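Local coordinates for ESX-5 secretion-associated protein EspG5 (Mycobacterium marinum, PDB 6VJ5) that acts as a specific chaperone for its cognate PE/PPE proteins, helping to prevent aggregation of their dimers and being required for secretion of LipY and PE31/PPE18, at residues W18-L23 against D65-Q70. Numbering follows the deposited sequence.
Sequences WMLQAL and DTVNEQ
Leu20 and Leu23, three residues apart on helix 14-23 and so on neighbouring positions of one helical face, both meet a single branch of Val67, its CG2 methyl. Leu20 comes first along the helix. Its CB does not aim at residues 65-70, but with CG placed anti to its carbonyl carbon (chi1 -54°) the end of the chain swings closer, and Leu20 CD2 stands 4.1 Å from Val67 CG2. The two side chains cross at about a right angle, touching through methyls alone. A branched apolar residue fits this buried place, since Leu20 also packs on Val62, Met56 and Met75.

Val67 belongs to strand 66-67, which pairs antiparallel with strand 62-63 in a two-stranded beta hairpin, separate from the large antiparallel sheet. The contact thus lays one face of the helix against this small hairpin, where apolar surface is shared with helix 51-58. A beta-branched valine suits the extended backbone here; Val67 CB is directed at the helix while Thr66 CB is directed away from it, Thr66 OG1 being hydrogen-bonded to Val63 O. Just beyond, Asn68 takes the N-cap position of helix 69-79, where a short side chain with an acceptor oxygen can serve an early helix N-H: Asn68 OD1 accepts a weak hydrogen bond from Gln70 N, 3.0 Å long with an N-H...O angle of 122°.

One helical turn after Leu20, Leu23 makes the closer approach to the valine, with Leu23 CD1 at 3.7 Å and CB at 3.9 Å from Val67 CG2. Its CB aims at the hairpin, and the two side chains lie obliquely to each other. Leucine suits this partly exposed place because it also packs on Val62 and Met53. Leu23 CD2, the other methyl, lies 4.4 Å from Asp65 O, a loose van der Waals approach beside the hairpin turn, where the exposed aspartate also makes a long, weak ion pair with Arg57.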
# COMPACT_ATOMS: atom_id res chain seq x y z
N TRP C 18 11.20 6.44 -6.71
CA TRP C 18 10.49 6.14 -5.48
C TRP C 18 11.42 6.12 -4.27
O TRP C 18 11.03 6.52 -3.18
CB TRP C 18 9.76 4.81 -5.63
CG TRP C 18 9.23 4.22 -4.37
CD1 TRP C 18 8.06 4.52 -3.74
CD2 TRP C 18 9.86 3.21 -3.58
NE1 TRP C 18 7.92 3.76 -2.61
CE2 TRP C 18 9.01 2.95 -2.48
CE3 TRP C 18 11.06 2.51 -3.69
CZ2 TRP C 18 9.33 2.01 -1.51
CZ3 TRP C 18 11.37 1.58 -2.72
CH2 TRP C 18 10.51 1.34 -1.65
N MET C 19 12.67 5.67 -4.46
CA MET C 19 13.61 5.66 -3.34
C MET C 19 13.95 7.08 -2.91
O MET C 19 14.00 7.38 -1.71
CB MET C 19 14.86 4.88 -3.73
CG MET C 19 14.52 3.54 -4.35
SD MET C 19 15.77 2.27 -4.13
CE MET C 19 17.18 3.07 -4.89
N LEU C 20 14.19 7.98 -3.87
CA LEU C 20 14.43 9.37 -3.52
C LEU C 20 13.27 9.93 -2.70
O LEU C 20 13.47 10.63 -1.71
CB LEU C 20 14.65 10.21 -4.77
CG LEU C 20 15.74 9.67 -5.69
CD1 LEU C 20 15.77 10.42 -7.00
CD2 LEU C 20 17.10 9.74 -5.00
N GLN C 21 12.04 9.61 -3.11
CA GLN C 21 10.88 9.99 -2.31
C GLN C 21 10.99 9.45 -0.90
O GLN C 21 10.66 10.15 0.07
CB GLN C 21 9.60 9.48 -2.96
CG GLN C 21 9.24 10.17 -4.25
CD GLN C 21 8.03 9.56 -4.90
OE1 GLN C 21 8.06 8.41 -5.35
NE2 GLN C 21 6.93 10.31 -4.93
N ALA C 22 11.45 8.21 -0.76
CA ALA C 22 11.60 7.61 0.57
C ALA C 22 12.71 8.30 1.35
O ALA C 22 12.51 8.70 2.50
CB ALA C 22 11.89 6.11 0.43
N LEU C 23 13.89 8.47 0.73
CA LEU C 23 15.00 9.12 1.42
C LEU C 23 14.63 10.52 1.90
O LEU C 23 15.24 11.01 2.86
CB LEU C 23 16.22 9.20 0.50
CG LEU C 23 16.81 7.88 0.04
CD1 LEU C 23 17.96 8.10 -0.93
CD2 LEU C 23 17.29 7.05 1.23
N ASP C 65 23.97 8.25 2.38
CA ASP C 65 22.53 8.15 2.59
C ASP C 65 21.84 9.49 2.40
O ASP C 65 20.63 9.60 2.65
CB ASP C 65 22.23 7.60 3.99
CG ASP C 65 22.65 6.16 4.15
OD1 ASP C 65 22.46 5.37 3.20
OD2 ASP C 65 23.19 5.80 5.22
N THR C 66 22.57 10.52 1.99
CA THR C 66 22.02 11.86 1.80
C THR C 66 21.91 12.13 0.31
O THR C 66 22.85 11.86 -0.45
CB THR C 66 22.88 12.91 2.49
OG1 THR C 66 24.06 13.16 1.70
CG2 THR C 66 23.29 12.45 3.88
N VAL C 67 20.77 12.64 -0.12
CA VAL C 67 20.55 12.98 -1.52
C VAL C 67 21.24 14.30 -1.83
O VAL C 67 21.16 15.25 -1.04
CB VAL C 67 19.04 13.04 -1.82
CG1 VAL C 67 18.81 13.51 -3.25
CG2 VAL C 67 18.38 11.69 -1.59
N ASN C 68 21.95 14.34 -2.96
CA ASN C 68 22.48 15.59 -3.49
C ASN C 68 21.49 16.72 -3.25
O ASN C 68 20.30 16.60 -3.55
CB ASN C 68 22.78 15.42 -4.98
CG ASN C 68 23.34 16.67 -5.62
OD1 ASN C 68 22.70 17.72 -5.61
ND2 ASN C 68 24.52 16.55 -6.21
N GLU C 69 21.98 17.83 -2.68
CA GLU C 69 21.06 18.84 -2.17
C GLU C 69 20.39 19.63 -3.28
O GLU C 69 19.24 20.05 -3.12
CB GLU C 69 21.79 19.78 -1.20
CG GLU C 69 20.91 20.89 -0.63
CD GLU C 69 19.57 20.39 -0.09
OE1 GLU C 69 19.55 19.39 0.67
OE2 GLU C 69 18.54 20.99 -0.43
N GLN C 70 21.08 19.87 -4.40
CA GLN C 70 20.42 20.51 -5.53
C GLN C 70 19.25 19.66 -6.02
O GLN C 70 18.14 20.17 -6.23
CB GLN C 70 21.43 20.78 -6.65
CG GLN C 70 22.49 21.84 -6.34
CD GLN C 70 23.65 21.29 -5.52
OE1 GLN C 70 23.69 20.11 -5.19
NE2 GLN C 70 24.60 22.16 -5.20